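Local coordinates for uncharacterized protein (Photobacterium profundum, PDB 3R87) that acts as a hot-dog-fold thioesterase of the 4-hydroxybenzoyl-CoA thioesterase family, probably hydrolysing acyl thioesters, at residues K89-Q94 and D109-C114; G69-E74 and V96-A101; S4-H9 and D77-F82; L55-Y60 and Q122-D127. All coordinates share one frame; numbering follows the deposited sequence. Where two conformers were deposited one is given.

All four contacts belong to one antiparallel sheet and its borders. Interaction 1 pairs the two strands of a hairpin, and interaction 3 lies next to it: R93 N bonds to S81 O at 2.9 Å. Interaction 4 adjoins the other side of interaction 1, where E111 O meets Y60 N at 2.8 Å. Interaction 2 continues strand 89-97 beyond interaction 1, with centres 24 Å apart, and meets interaction 3 through W97 N and D77 O. Interactions 2 and 4 are the far ends, centres 31 Å apart. Magnesium-binding D127 belongs to interaction 4; the other three lie away from the metal residues.

Interaction 1. Residues K89-Q94 and D109-C114; sequences KTLWRQ and DIEMVC
In the β-hairpin of strands 89-97 and 106-115, part of the hot-dog sheet, T90-M112 and W92-I110 are antiparallel hydrogen-bonded pairs, and L91-E111 and R93-D109 are non-hydrogen-bonded pairs. The bond from I110 N to W92 O, 2.9 Å long, is almost straight at 175°. T90, W92, I110 and M112 share one face. In one of the two conformers modelled for M112, CG opposite its backbone N (chi1 -180°) and an extended next bond carry SD toward W92 NE1, and the bend at the end of the chain places CE. W92 NE1 gives M112 SD a weak hydrogen bond of 3.4 Å. This is a Met-aromatic contact, the sulfur of M112 lying obliquely 4.5 Å from the centroid of the five-membered ring of W92. M112 CE sits in the indole plane, 3.8 Å from W92 CZ2, while T90 CG2 covers one face of the indole toward its rim. The other face carries charge. R93 NH1 bonds to D109 OD1 at 2.9 Å, in the guanidinium plane and on the syn side of the carboxylate, and a water joins NH1 to D109 OD2. In one of its two conformers K89 bends at chi3 (75°), and NZ reaches E111 OE1 at 2.8 Å from above the carboxylate plane. L91 CD2 lies 3.7 Å from E111 CG alongside this bridge. Beyond the hairpin, strand 75-85 pairs with L91 and R93, strand 56-66 pairs with D109 and E111, and W92 packs on R37 and V40 of helix 28-41.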
loop_
_atom_site.group_PDB
_atom_site.type_symbol
_atom_site.label_atom_id
_atom_site.label_comp_id
_atom_site.label_asym_id
_atom_site.label_seq_id
_atom_site.Cartn_x
_atom_site.Cartn_y
_atom_site.Cartn_z
ATOM N N LYS A 89 10.213 18.122 -19.717
ATOM C CA LYS A 89 9.574 16.809 -19.757
ATOM C C LYS A 89 10.652 15.723 -19.932
ATOM O O LYS A 89 11.664 15.890 -20.672
ATOM C CB LYS A 89 8.705 16.717 -21.002
ATOM C CG LYS A 89 7.708 17.858 -21.123
ATOM C CD LYS A 89 6.678 17.560 -22.191
ATOM C CE LYS A 89 5.670 16.533 -21.684
ATOM N NZ LYS A 89 4.402 16.453 -22.473
ATOM N N THR A 90 10.360 14.575 -19.336
ATOM C CA THR A 90 11.096 13.351 -19.567
ATOM C C THR A 90 10.070 12.278 -19.882
ATOM O O THR A 90 9.079 12.127 -19.161
ATOM C CB THR A 90 11.989 12.965 -18.373
ATOM O OG1 THR A 90 12.874 14.026 -18.076
ATOM C CG2 THR A 90 12.903 11.795 -18.798
ATOM N N LEU A 91 10.281 11.516 -20.982
ATOM C CA LEU A 91 9.446 10.428 -21.343
ATOM C C LEU A 91 10.084 9.116 -20.963
ATOM O O LEU A 91 11.279 8.910 -21.263
ATOM C CB LEU A 91 9.171 10.464 -22.877
ATOM C CG LEU A 91 8.825 11.800 -23.393
ATOM C CD1 LEU A 91 8.669 11.709 -24.908
ATOM C CD2 LEU A 91 7.550 12.327 -22.672
ATOM N N TRP A 92 9.361 8.253 -20.320
ATOM C CA TRP A 92 9.846 6.967 -19.876
ATOM C C TRP A 92 9.024 5.878 -20.518
ATOM O O TRP A 92 7.777 5.960 -20.553
ATOM C CB TRP A 92 9.776 6.857 -18.367
ATOM C CG TRP A 92 10.525 7.889 -17.600
ATOM C CD1 TRP A 92 10.115 9.132 -17.246
ATOM C CD2 TRP A 92 11.847 7.748 -17.038
ATOM N NE1 TRP A 92 11.091 9.749 -16.516
ATOM C CE2 TRP A 92 12.163 8.931 -16.354
ATOM C CE3 TRP A 92 12.771 6.681 -16.990
ATOM C CZ2 TRP A 92 13.366 9.104 -15.632
ATOM C CZ3 TRP A 92 13.949 6.847 -16.295
ATOM C CH2 TRP A 92 14.245 8.047 -15.663
ATOM N N ARG A 93 9.672 4.828 -21.013
ATOM C CA ARG A 93 9.040 3.599 -21.412
ATOM C C ARG A 93 9.418 2.564 -20.372
ATOM O O ARG A 93 10.617 2.330 -20.162
ATOM C CB ARG A 93 9.498 3.164 -22.810
ATOM C CG ARG A 93 8.988 1.803 -23.217
ATOM C CD ARG A 93 7.510 1.823 -23.467
ATOM N NE ARG A 93 7.067 0.580 -24.072
ATOM C CZ ARG A 93 6.107 0.504 -24.981
ATOM N NH1 ARG A 93 5.306 1.554 -25.286
ATOM N NH2 ARG A 93 5.884 -0.687 -25.504
ATOM N N GLN A 94 8.446 1.919 -19.730
ATOM C CA GLN A 94 8.718 0.988 -18.679
ATOM C C GLN A 94 7.901 -0.252 -18.874
ATOM O O GLN A 94 6.706 -0.176 -19.240
ATOM C CB GLN A 94 8.505 1.598 -17.283
ATOM C CG GLN A 94 9.300 2.882 -17.119
ATOM C CD GLN A 94 9.327 3.360 -15.696
ATOM O OE1 GLN A 94 8.531 4.238 -15.322
ATOM N NE2 GLN A 94 10.181 2.765 -14.880
ATOM N N ASP A 109 3.855 4.036 -20.618
ATOM C CA ASP A 109 4.456 5.221 -21.193
ATOM C C ASP A 109 4.200 6.357 -20.220
ATOM O O ASP A 109 3.020 6.711 -19.971
ATOM C CB ASP A 109 3.830 5.567 -22.563
ATOM C CG ASP A 109 4.021 4.503 -23.605
ATOM O OD1 ASP A 109 5.152 4.089 -23.792
ATOM O OD2 ASP A 109 2.999 4.122 -24.277
ATOM N N ILE A 110 5.240 6.876 -19.597
ATOM C CA ILE A 110 5.148 7.821 -18.499
ATOM C C ILE A 110 5.763 9.132 -18.870
ATOM O O ILE A 110 6.852 9.164 -19.474
ATOM C CB ILE A 110 5.770 7.248 -17.218
ATOM C CG1 ILE A 110 4.837 6.298 -16.445
ATOM C CG2 ILE A 110 6.219 8.382 -16.311
ATOM C CD1 ILE A 110 4.389 5.348 -16.851
ATOM N N GLU A 111 5.116 10.238 -18.599
ATOM C CA GLU A 111 5.664 11.556 -18.789
ATOM C C GLU A 111 5.892 12.186 -17.450
ATOM O O GLU A 111 4.944 12.277 -16.630
ATOM C CB GLU A 111 4.737 12.449 -19.595
ATOM C CG GLU A 111 4.362 11.934 -20.883
ATOM C CD GLU A 111 3.634 12.943 -21.777
ATOM O OE1 GLU A 111 3.288 14.098 -21.338
ATOM O OE2 GLU A 111 3.322 12.534 -22.921
ATOM N N MET A 112 7.093 12.645 -17.189
ATOM C CA MET A 112 7.537 13.162 -15.924
ATOM C C MET A 112 7.881 14.658 -16.065
ATOM O O MET A 112 8.515 15.036 -17.072
ATOM C CB MET A 112 8.852 12.397 -15.600
ATOM C CG MET A 112 9.506 12.767 -14.297
ATOM S SD MET A 112 11.026 11.943 -13.885
ATOM C CE MET A 112 12.240 12.608 -14.767
ATOM N N VAL A 113 7.564 15.437 -15.038
ATOM C CA VAL A 113 7.991 16.836 -14.908
ATOM C C VAL A 113 8.710 16.993 -13.561
ATOM O O VAL A 113 8.695 16.144 -12.707
ATOM C CB VAL A 113 6.767 17.733 -14.984
ATOM C CG1 VAL A 113 6.120 17.583 -16.351
ATOM C CG2 VAL A 113 5.712 17.434 -13.898
ATOM N N CYS A 114 9.385 18.167 -13.428
ATOM C CA CYS A 114 10.069 18.541 -12.196
ATOM C C CYS A 114 9.359 19.749 -11.554
ATOM O O CYS A 114 9.057 20.673 -12.268
ATOM C CB CYS A 114 11.513 18.871 -12.561
ATOM S SG CYS A 114 12.543 19.391 -11.108
HETATM O O HOH W 1 11.457 15.674 -16.259
HETATM O O HOH W 2 7.178 5.972 -23.558
HETATM O O HOH W 3 3.004 2.802 -26.669
#

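Interaction 2. Residues G69-E74 and V96-A101; sequences GVEFAE and VWRPGA
R98 carries CG opposite its own carbonyl carbon (chi1 -64°) and bends at chi3 (67°), which lays the NE side of its guanidinium against E74, a side chain that runs straight beyond CG (chi2 -180°). The grip is side-on and bidentate, with the two flat groups nearly coplanar. R98 NH2 meets E74 OE1 at 2.8 Å on the syn lone pair, and R98 NE meets E74 OE2 at 2.9 Å, also on the syn side but somewhat out of the carboxylate plane. E74 OE2 has a second donor, E71 N at 3.1 Å, which comes from above that plane. E71 OE2 adds a long salt bridge of 3.5 Å to R98 NH2, so two carboxylates share one guanidinium nitrogen. R98 NH1 turns to D68 instead. The carbonyl oxygen of G69 lies over one guanidinium face, 3.3 Å from R98 NH1, at an angle too poor for a bond. Each segment holds a type II β-turn, E71-E74 in the loop between strands 56-66 and 75-85, and R98-A101 at the tip of the hairpin 89-97/106-115. The salt-bridge network thus ties two neighbouring turns at one end of the hot-dog sheet. The side chains of V70 and R98 run antiparallel alongside one another, V70 CG2 lying 3.9 Å from R98 CG. V70 CG2 also touches V96 CG1 at 4.3 Å, beside F29 of helix 28-41. R98 packs on K119 of a third subunit, and the ring of F72 meets that of H20 of a fourth.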
loop_
_atom_site.group_PDB
_atom_site.type_symbol
_atom_site.label_atom_id
_atom_site.label_comp_id
_atom_site.label_asym_id
_atom_site.label_seq_id
_atom_site.Cartn_x
_atom_site.Cartn_y
_atom_site.Cartn_z
ATOM N N GLY A 69 -1.201 -11.407 -16.039
ATOM C CA GLY A 69 -1.141 -11.409 -14.598
ATOM C C GLY A 69 0.219 -11.861 -14.098
ATOM O O GLY A 69 0.844 -12.790 -14.639
ATOM N N VAL A 70 0.730 -11.235 -13.067
ATOM C CA VAL A 70 1.992 -11.551 -12.445
ATOM C C VAL A 70 1.690 -12.269 -11.120
ATOM O O VAL A 70 0.773 -11.898 -10.391
ATOM C CB VAL A 70 2.805 -10.288 -12.246
ATOM C CG1 VAL A 70 4.083 -10.532 -11.499
ATOM C CG2 VAL A 70 3.099 -9.563 -13.602
ATOM N N GLU A 71 2.484 -13.294 -10.793
ATOM C CA GLU A 71 2.184 -14.170 -9.684
ATOM C C GLU A 71 3.155 -14.057 -8.519
ATOM O O GLU A 71 4.310 -13.643 -8.641
ATOM C CB GLU A 71 2.134 -15.617 -10.164
ATOM C CG GLU A 71 0.991 -15.795 -11.160
ATOM C CD GLU A 71 0.915 -17.125 -11.795
ATOM O OE1 GLU A 71 1.556 -18.056 -11.364
ATOM O OE2 GLU A 71 0.249 -17.231 -12.843
ATOM N N PHE A 72 2.655 -14.448 -7.343
ATOM C CA PHE A 72 3.446 -14.524 -6.121
ATOM C C PHE A 72 4.756 -15.246 -6.333
ATOM O O PHE A 72 4.795 -16.320 -6.969
ATOM C CB PHE A 72 2.626 -15.252 -5.048
ATOM C CG PHE A 72 3.398 -15.481 -3.787
ATOM C CD1 PHE A 72 3.849 -14.436 -3.004
ATOM C CD2 PHE A 72 3.657 -16.782 -3.373
ATOM C CE1 PHE A 72 4.585 -14.658 -1.841
ATOM C CE2 PHE A 72 4.404 -16.988 -2.195
ATOM C CZ PHE A 72 4.846 -15.955 -1.446
ATOM N N ALA A 73 5.800 -14.677 -5.756
ATOM C CA ALA A 73 7.159 -15.250 -5.672
ATOM C C ALA A 73 7.915 -15.146 -6.982
ATOM O O ALA A 73 9.078 -15.536 -7.029
ATOM C CB ALA A 73 7.148 -16.681 -5.110
ATOM N N GLU A 74 7.341 -14.598 -8.041
ATOM C CA GLU A 74 8.097 -14.278 -9.233
ATOM C C GLU A 74 9.069 -13.144 -8.950
ATOM O O GLU A 74 8.718 -12.185 -8.237
ATOM C CB GLU A 74 7.188 -13.966 -10.408
ATOM C CG GLU A 74 6.420 -15.201 -10.824
ATOM C CD GLU A 74 5.472 -15.070 -11.985
ATOM O OE1 GLU A 74 5.022 -16.173 -12.447
ATOM O OE2 GLU A 74 5.022 -13.975 -12.349
ATOM N N VAL A 96 7.124 -4.437 -17.377
ATOM C CA VAL A 96 7.332 -5.559 -16.454
ATOM C C VAL A 96 7.414 -6.833 -17.244
ATOM O O VAL A 96 6.480 -7.168 -17.989
ATOM C CB VAL A 96 6.106 -5.680 -15.490
ATOM C CG1 VAL A 96 6.299 -6.884 -14.586
ATOM C CG2 VAL A 96 5.837 -4.407 -14.748
ATOM N N TRP A 97 8.525 -7.573 -17.066
ATOM C CA TRP A 97 8.701 -8.855 -17.759
ATOM C C TRP A 97 8.755 -9.975 -16.703
ATOM O O TRP A 97 9.647 -9.986 -15.817
ATOM C CB TRP A 97 10.027 -8.828 -18.554
ATOM C CG TRP A 97 9.868 -8.025 -19.814
ATOM C CD1 TRP A 97 9.703 -6.674 -19.926
ATOM C CD2 TRP A 97 9.835 -8.528 -21.145
ATOM N NE1 TRP A 97 9.585 -6.319 -21.252
ATOM C CE2 TRP A 97 9.652 -7.455 -22.007
ATOM C CE3 TRP A 97 9.933 -9.839 -21.686
ATOM C CZ2 TRP A 97 9.589 -7.599 -23.404
ATOM C CZ3 TRP A 97 9.894 -9.980 -23.047
ATOM C CH2 TRP A 97 9.729 -8.884 -23.892
ATOM N N ARG A 98 7.848 -10.922 -16.829
ATOM C CA ARG A 98 7.849 -12.127 -16.005
ATOM C C ARG A 98 9.002 -13.021 -16.395
ATOM O O ARG A 98 9.496 -12.965 -17.565
ATOM C CB ARG A 98 6.557 -12.888 -16.121
ATOM C CG ARG A 98 5.334 -12.092 -15.592
ATOM C CD ARG A 98 4.048 -12.795 -15.813
ATOM N NE ARG A 98 3.937 -14.017 -15.005
ATOM C CZ ARG A 98 3.156 -15.080 -15.280
ATOM N NH1 ARG A 98 2.393 -15.126 -16.393
ATOM N NH2 ARG A 98 3.128 -16.118 -14.466
ATOM N N PRO A 99 9.483 -13.887 -15.517
ATOM C CA PRO A 99 10.659 -14.738 -15.853
ATOM C C PRO A 99 10.418 -15.584 -17.062
ATOM O O PRO A 99 9.449 -16.321 -17.172
ATOM C CB PRO A 99 10.800 -15.601 -14.601
ATOM C CG PRO A 99 9.984 -15.041 -13.582
ATOM C CD PRO A 99 9.037 -14.067 -14.133
ATOM N N GLY A 100 11.332 -15.472 -18.045
ATOM C CA GLY A 100 11.241 -16.271 -19.265
ATOM C C GLY A 100 10.184 -15.830 -20.275
ATOM O O GLY A 100 10.041 -16.497 -21.311
ATOM N N ALA A 101 9.462 -14.743 -20.021
ATOM C CA ALA A 101 8.349 -14.370 -20.900
ATOM C C ALA A 101 8.846 -13.824 -22.210
ATOM O O ALA A 101 9.904 -13.201 -22.310
ATOM C CB ALA A 101 7.524 -13.280 -20.203
#

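Interaction 3. Residues S4-H9 and D77-F82; sequences SKIYHH and DIRTSF
The F82 ring takes S4 CB over one face, a CH-π contact 3.9 Å from the centroid and 16° off the normal, and has Y7 OH at its edge. The edge of the Y7 ring in turn faces T80 O, 3.4 Å from Y7 CD2. At the other end, H8 ND1 donates to D77 OD2 at 2.7 Å within the imidazole plane, using the syn lone pair of the nearly coplanar carboxylate. R79 NE forms a salt bridge with the same D77 OD2 at 2.8 Å, but from above the carboxylate plane. S4 OG is placed between its backbone N and carbonyl carbon (chi1 71°), where it accepts from F82 N at 2.9 Å and donates to K5 O. S4 N also bonds to F82 O at 2.8 Å, so S4 binds both backbone polar atoms of F82. Between these ends, Y7-T80 and H9-I78 are antiparallel hydrogen-bonded pairs that join strand 7-12 to strand 75-85 of the hot-dog sheet. T80 OG1 is held by Q94, R79 makes a cation-π contact with W97, and H9 stacks on H39. Chemically, D77 is the polar focus: two donors on one oxygen should stabilise its negative charge. D77 orients H8 with the ND1 proton toward OD2, and the charges of D77 and R79 probably act on the imidazole in opposite senses.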
loop_
_atom_site.group_PDB
_atom_site.type_symbol
_atom_site.label_atom_id
_atom_site.label_comp_id
_atom_site.label_asym_id
_atom_site.label_seq_id
_atom_site.Cartn_x
_atom_site.Cartn_y
_atom_site.Cartn_z
ATOM N N SER A 4 17.142 6.113 -24.508
ATOM C CA SER A 4 18.326 5.571 -23.836
ATOM C C SER A 4 18.384 4.091 -24.067
ATOM O O SER A 4 17.428 3.476 -24.507
ATOM C CB SER A 4 18.220 5.875 -22.354
ATOM O OG SER A 4 17.194 5.081 -21.775
ATOM N N LYS A 5 19.493 3.465 -23.621
ATOM C CA LYS A 5 19.533 2.029 -23.405
ATOM C C LYS A 5 18.414 1.568 -22.432
ATOM O O LYS A 5 17.834 2.405 -21.706
ATOM C CB LYS A 5 20.860 1.573 -22.876
ATOM C CG LYS A 5 21.116 2.099 -21.449
ATOM C CD LYS A 5 22.462 1.550 -20.898
ATOM C CE LYS A 5 22.747 2.065 -19.495
ATOM N NZ LYS A 5 24.106 1.622 -18.925
ATOM N N ILE A 6 18.189 0.273 -22.400
ATOM C CA ILE A 6 17.289 -0.338 -21.449
ATOM C C ILE A 6 18.019 -0.603 -20.136
ATOM O O ILE A 6 19.076 -1.201 -20.110
ATOM C CB ILE A 6 16.637 -1.582 -22.016
ATOM C CG1 ILE A 6 15.772 -1.224 -23.248
ATOM C CG2 ILE A 6 15.868 -2.329 -20.950
ATOM C CD1 ILE A 6 15.153 -2.408 -23.993
ATOM N N TYR A 7 17.461 -0.116 -19.049
ATOM C CA TYR A 7 17.905 -0.385 -17.684
ATOM C C TYR A 7 17.056 -1.510 -17.107
ATOM O O TYR A 7 15.869 -1.611 -17.441
ATOM C CB TYR A 7 17.755 0.871 -16.807
ATOM C CG TYR A 7 18.630 2.008 -17.271
ATOM C CD1 TYR A 7 19.858 2.240 -16.656
ATOM C CD2 TYR A 7 18.258 2.860 -18.283
ATOM C CE1 TYR A 7 20.681 3.287 -17.110
ATOM C CE2 TYR A 7 19.078 3.915 -18.748
ATOM C CZ TYR A 7 20.256 4.112 -18.140
ATOM O OH TYR A 7 21.066 5.132 -18.578
ATOM N N HIS A 8 17.623 -2.300 -16.232
ATOM C CA HIS A 8 16.980 -3.436 -15.629
ATOM C C HIS A 8 16.927 -3.272 -14.116
ATOM O O HIS A 8 17.946 -2.936 -13.508
ATOM C CB HIS A 8 17.764 -4.725 -15.968
ATOM C CG HIS A 8 17.821 -5.021 -17.423
ATOM N ND1 HIS A 8 16.970 -5.884 -18.028
ATOM C CD2 HIS A 8 18.649 -4.533 -18.398
ATOM C CE1 HIS A 8 17.244 -5.941 -19.343
ATOM N NE2 HIS A 8 18.253 -5.123 -19.570
ATOM N N HIS A 9 15.776 -3.568 -13.505
ATOM C CA HIS A 9 15.616 -3.499 -12.049
ATOM C C HIS A 9 14.744 -4.628 -11.629
ATOM O O HIS A 9 13.624 -4.736 -12.070
ATOM C CB HIS A 9 14.948 -2.143 -11.683
ATOM C CG HIS A 9 14.616 -2.037 -10.206
ATOM N ND1 HIS A 9 15.579 -2.048 -9.254
ATOM C CD2 HIS A 9 13.406 -2.030 -9.527
ATOM C CE1 HIS A 9 14.996 -2.061 -8.042
ATOM N NE2 HIS A 9 13.675 -1.974 -8.184
ATOM N N ASP A 77 11.510 -8.546 -14.054
ATOM C CA ASP A 77 12.456 -7.520 -14.482
ATOM C C ASP A 77 11.679 -6.301 -14.917
ATOM O O ASP A 77 10.840 -6.389 -15.819
ATOM C CB ASP A 77 13.294 -8.055 -15.643
ATOM C CG ASP A 77 14.464 -7.180 -16.025
ATOM O OD1 ASP A 77 14.838 -6.271 -15.289
ATOM O OD2 ASP A 77 15.021 -7.443 -17.121
ATOM N N ILE A 78 11.936 -5.164 -14.279
ATOM C CA ILE A 78 11.404 -3.893 -14.741
ATOM C C ILE A 78 12.431 -3.321 -15.722
ATOM O O ILE A 78 13.584 -3.139 -15.355
ATOM C CB ILE A 78 11.142 -2.898 -13.600
ATOM C CG1 ILE A 78 10.411 -3.515 -12.435
ATOM C CG2 ILE A 78 10.513 -1.657 -14.166
ATOM C CD1 ILE A 78 9.085 -4.009 -12.815
ATOM N N ARG A 79 11.990 -3.068 -16.942
ATOM C CA ARG A 79 12.889 -2.634 -18.029
ATOM C C ARG A 79 12.492 -1.235 -18.413
ATOM O O ARG A 79 11.330 -0.998 -18.825
ATOM C CB ARG A 79 12.769 -3.611 -19.180
ATOM C CG ARG A 79 13.194 -5.003 -18.796
ATOM C CD ARG A 79 13.236 -5.959 -19.965
ATOM N NE ARG A 79 13.635 -7.271 -19.530
ATOM C CZ ARG A 79 13.598 -8.346 -20.309
ATOM N NH1 ARG A 79 13.137 -8.220 -21.578
ATOM N NH2 ARG A 79 13.964 -9.510 -19.831
ATOM N N THR A 80 13.428 -0.299 -18.324
ATOM C CA THR A 80 13.140 1.119 -18.425
ATOM C C THR A 80 14.063 1.795 -19.426
ATOM O O THR A 80 15.275 1.575 -19.390
ATOM C CB THR A 80 13.369 1.782 -17.046
ATOM O OG1 THR A 80 12.458 1.216 -16.101
ATOM C CG2 THR A 80 13.175 3.281 -17.049
ATOM N N SER A 81 13.523 2.663 -20.248
ATOM C CA SER A 81 14.310 3.594 -21.020
ATOM C C SER A 81 13.698 4.981 -20.913
ATOM O O SER A 81 12.533 5.132 -20.523
ATOM C CB SER A 81 14.438 3.170 -22.496
ATOM O OG SER A 81 13.170 3.192 -23.076
ATOM N N PHE A 82 14.468 6.015 -21.231
ATOM C CA PHE A 82 14.012 7.396 -21.195
ATOM C C PHE A 82 14.433 8.129 -22.396
ATOM O O PHE A 82 15.446 7.802 -23.056
ATOM C CB PHE A 82 14.475 8.188 -19.906
ATOM C CG PHE A 82 15.938 8.391 -19.826
ATOM C CD1 PHE A 82 16.826 7.495 -19.155
ATOM C CD2 PHE A 82 16.508 9.537 -20.439
ATOM C CE1 PHE A 82 18.183 7.716 -19.107
ATOM C CE2 PHE A 82 17.892 9.695 -20.398
ATOM C CZ PHE A 82 18.749 8.796 -19.690
#

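Interaction 4. Residues L55-Y60 and Q122-D127; sequences LGFAVY and QPVPAD
L55 and F57 meet the loop leading into helix 126-133 through carbon atoms. L55 CD2 lies 3.8 Å from Q122 CG, the two side chains crossing at about a right angle. Q122 CG gets there by standing opposite its own carbonyl carbon (chi1 -60°). The other branch, L55 CD1, reaches P125 CG at 4.3 Å. F57 comes in by the end of its ring: CZ is 4.1 Å from V124 CG1, which sits at the ring edge near its plane. The same F57 CZ lies 4.1 Å from P125 CD, an oblique approach. In the next shell, L49 of helix 43-53 touches L55, F57 and P125, while M112 and C114 of strand 106-115 and I128 of helix 126-133 pack on F57. Strand 106-115 positions both segments, G56 bonding to L115 and Q122 to C114, while V124 bonds to K87. P125 occupies the N-cap position of helix 126-133, whose first turn carries D127. D127 and H53 bind magnesium in a crystal structure of this protein; here no metal is bound to the chain, and in one of its two conformers D127 OD2 forms a salt bridge with K45. The side chain of L55 is about 4 Å from that of H53. The touching atoms are all carbon, so the contact depends on van der Waals fit, made just ahead of the helix that bears D127.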
loop_
_atom_site.group_PDB
_atom_site.type_symbol
_atom_site.label_atom_id
_atom_site.label_comp_id
_atom_site.label_asym_id
_atom_site.label_seq_id
_atom_site.Cartn_x
_atom_site.Cartn_y
_atom_site.Cartn_z
ATOM N N LEU A 55 13.191 20.486 -4.746
ATOM C CA LEU A 55 12.732 20.029 -6.097
ATOM C C LEU A 55 12.514 18.608 -6.077
ATOM O O LEU A 55 13.298 17.802 -5.486
ATOM C CB LEU A 55 13.745 20.426 -7.185
ATOM C CG LEU A 55 13.927 21.964 -7.356
ATOM C CD1 LEU A 55 14.905 22.151 -8.569
ATOM C CD2 LEU A 55 12.661 22.803 -7.574
ATOM N N GLY A 56 11.510 18.146 -6.782
ATOM C CA GLY A 56 11.308 16.711 -6.931
ATOM C C GLY A 56 10.529 16.471 -8.259
ATOM O O GLY A 56 10.167 17.419 -8.956
ATOM N N PHE A 57 10.399 15.211 -8.610
ATOM C CA PHE A 57 9.688 14.897 -9.914
ATOM C C PHE A 57 8.283 14.426 -9.636
ATOM O O PHE A 57 7.992 13.904 -8.547
ATOM C CB PHE A 57 10.513 13.870 -10.620
ATOM C CG PHE A 57 11.818 14.407 -11.037
ATOM C CD1 PHE A 57 11.926 15.104 -12.209
ATOM C CD2 PHE A 57 12.932 14.186 -10.302
ATOM C CE1 PHE A 57 13.151 15.612 -12.577
ATOM C CE2 PHE A 57 14.144 14.715 -10.709
ATOM C CZ PHE A 57 14.222 15.484 -11.827
ATOM N N ALA A 58 7.444 14.619 -10.688
ATOM C CA ALA A 58 6.045 14.224 -10.630
ATOM C C ALA A 58 5.660 13.578 -11.914
ATOM O O ALA A 58 6.107 13.995 -13.013
ATOM C CB ALA A 58 5.161 15.418 -10.288
ATOM N N VAL A 59 4.831 12.581 -11.875
ATOM C CA VAL A 59 4.247 11.984 -13.040
ATOM C C VAL A 59 3.099 12.866 -13.488
ATOM O O VAL A 59 2.150 13.099 -12.711
ATOM C CB VAL A 59 3.811 10.527 -12.749
ATOM C CG1 VAL A 59 3.040 9.971 -13.900
ATOM C CG2 VAL A 59 5.019 9.612 -12.423
ATOM N N TYR A 60 3.140 13.317 -14.735
ATOM C CA TYR A 60 2.069 14.038 -15.352
ATOM C C TYR A 60 1.100 13.139 -16.101
ATOM O O TYR A 60 -0.103 13.307 -16.007
ATOM C CB TYR A 60 2.715 15.134 -16.264
ATOM C CG TYR A 60 1.679 15.838 -17.094
ATOM C CD1 TYR A 60 0.551 16.406 -16.485
ATOM C CD2 TYR A 60 1.831 15.877 -18.478
ATOM C CE1 TYR A 60 -0.475 17.068 -17.254
ATOM C CE2 TYR A 60 0.845 16.597 -19.285
ATOM C CZ TYR A 60 -0.305 17.118 -18.609
ATOM O OH TYR A 60 -1.262 17.772 -19.385
ATOM N N GLN A 122 9.756 23.166 -13.379
ATOM C CA GLN A 122 11.142 23.619 -13.381
ATOM C C GLN A 122 11.850 22.772 -14.444
ATOM O O GLN A 122 11.514 21.589 -14.694
ATOM C CB GLN A 122 11.874 23.353 -12.048
ATOM C CG GLN A 122 11.170 24.081 -10.877
ATOM C CD GLN A 122 11.221 25.602 -10.959
ATOM O OE1 GLN A 122 10.262 26.313 -10.487
ATOM N NE2 GLN A 122 12.289 26.113 -11.534
ATOM N N PRO A 123 12.917 23.275 -15.025
ATOM C CA PRO A 123 13.744 22.430 -15.982
ATOM C C PRO A 123 14.392 21.213 -15.176
ATOM O O PRO A 123 14.704 21.366 -14.000
ATOM C CB PRO A 123 14.864 23.397 -16.422
ATOM C CG PRO A 123 14.197 24.736 -16.249
ATOM C CD PRO A 123 13.453 24.654 -14.913
ATOM N N VAL A 124 14.633 20.087 -15.835
ATOM C CA VAL A 124 15.346 18.954 -15.164
ATOM C C VAL A 124 16.757 19.425 -14.824
ATOM O O VAL A 124 17.471 19.883 -15.693
ATOM C CB VAL A 124 15.510 17.672 -15.987
ATOM C CG1 VAL A 124 16.232 16.566 -15.191
ATOM C CG2 VAL A 124 14.177 17.166 -16.536
ATOM N N PRO A 125 17.191 19.356 -13.541
ATOM C CA PRO A 125 18.548 19.845 -13.211
ATOM C C PRO A 125 19.611 19.103 -13.977
ATOM O O PRO A 125 19.565 17.884 -14.152
ATOM C CB PRO A 125 18.610 19.594 -11.703
ATOM C CG PRO A 125 17.183 19.638 -11.226
ATOM C CD PRO A 125 16.401 18.948 -12.347
ATOM N N ALA A 126 20.678 19.820 -14.389
ATOM C CA ALA A 126 21.776 19.187 -15.107
ATOM C C ALA A 126 22.407 18.030 -14.329
ATOM O O ALA A 126 22.811 17.047 -14.918
ATOM C CB ALA A 126 22.913 20.214 -15.374
ATOM N N ASP A 127 22.492 18.139 -13.020
ATOM C CA ASP A 127 23.105 17.039 -12.277
ATOM C C ASP A 127 22.282 15.780 -12.287
ATOM O O ASP A 127 22.853 14.668 -12.290
ATOM C CB ASP A 127 23.234 17.424 -10.851
ATOM C CG ASP A 127 24.123 16.433 -10.071
ATOM O OD1 ASP A 127 25.258 16.039 -10.474
ATOM O OD2 ASP A 127 23.638 16.014 -9.010
#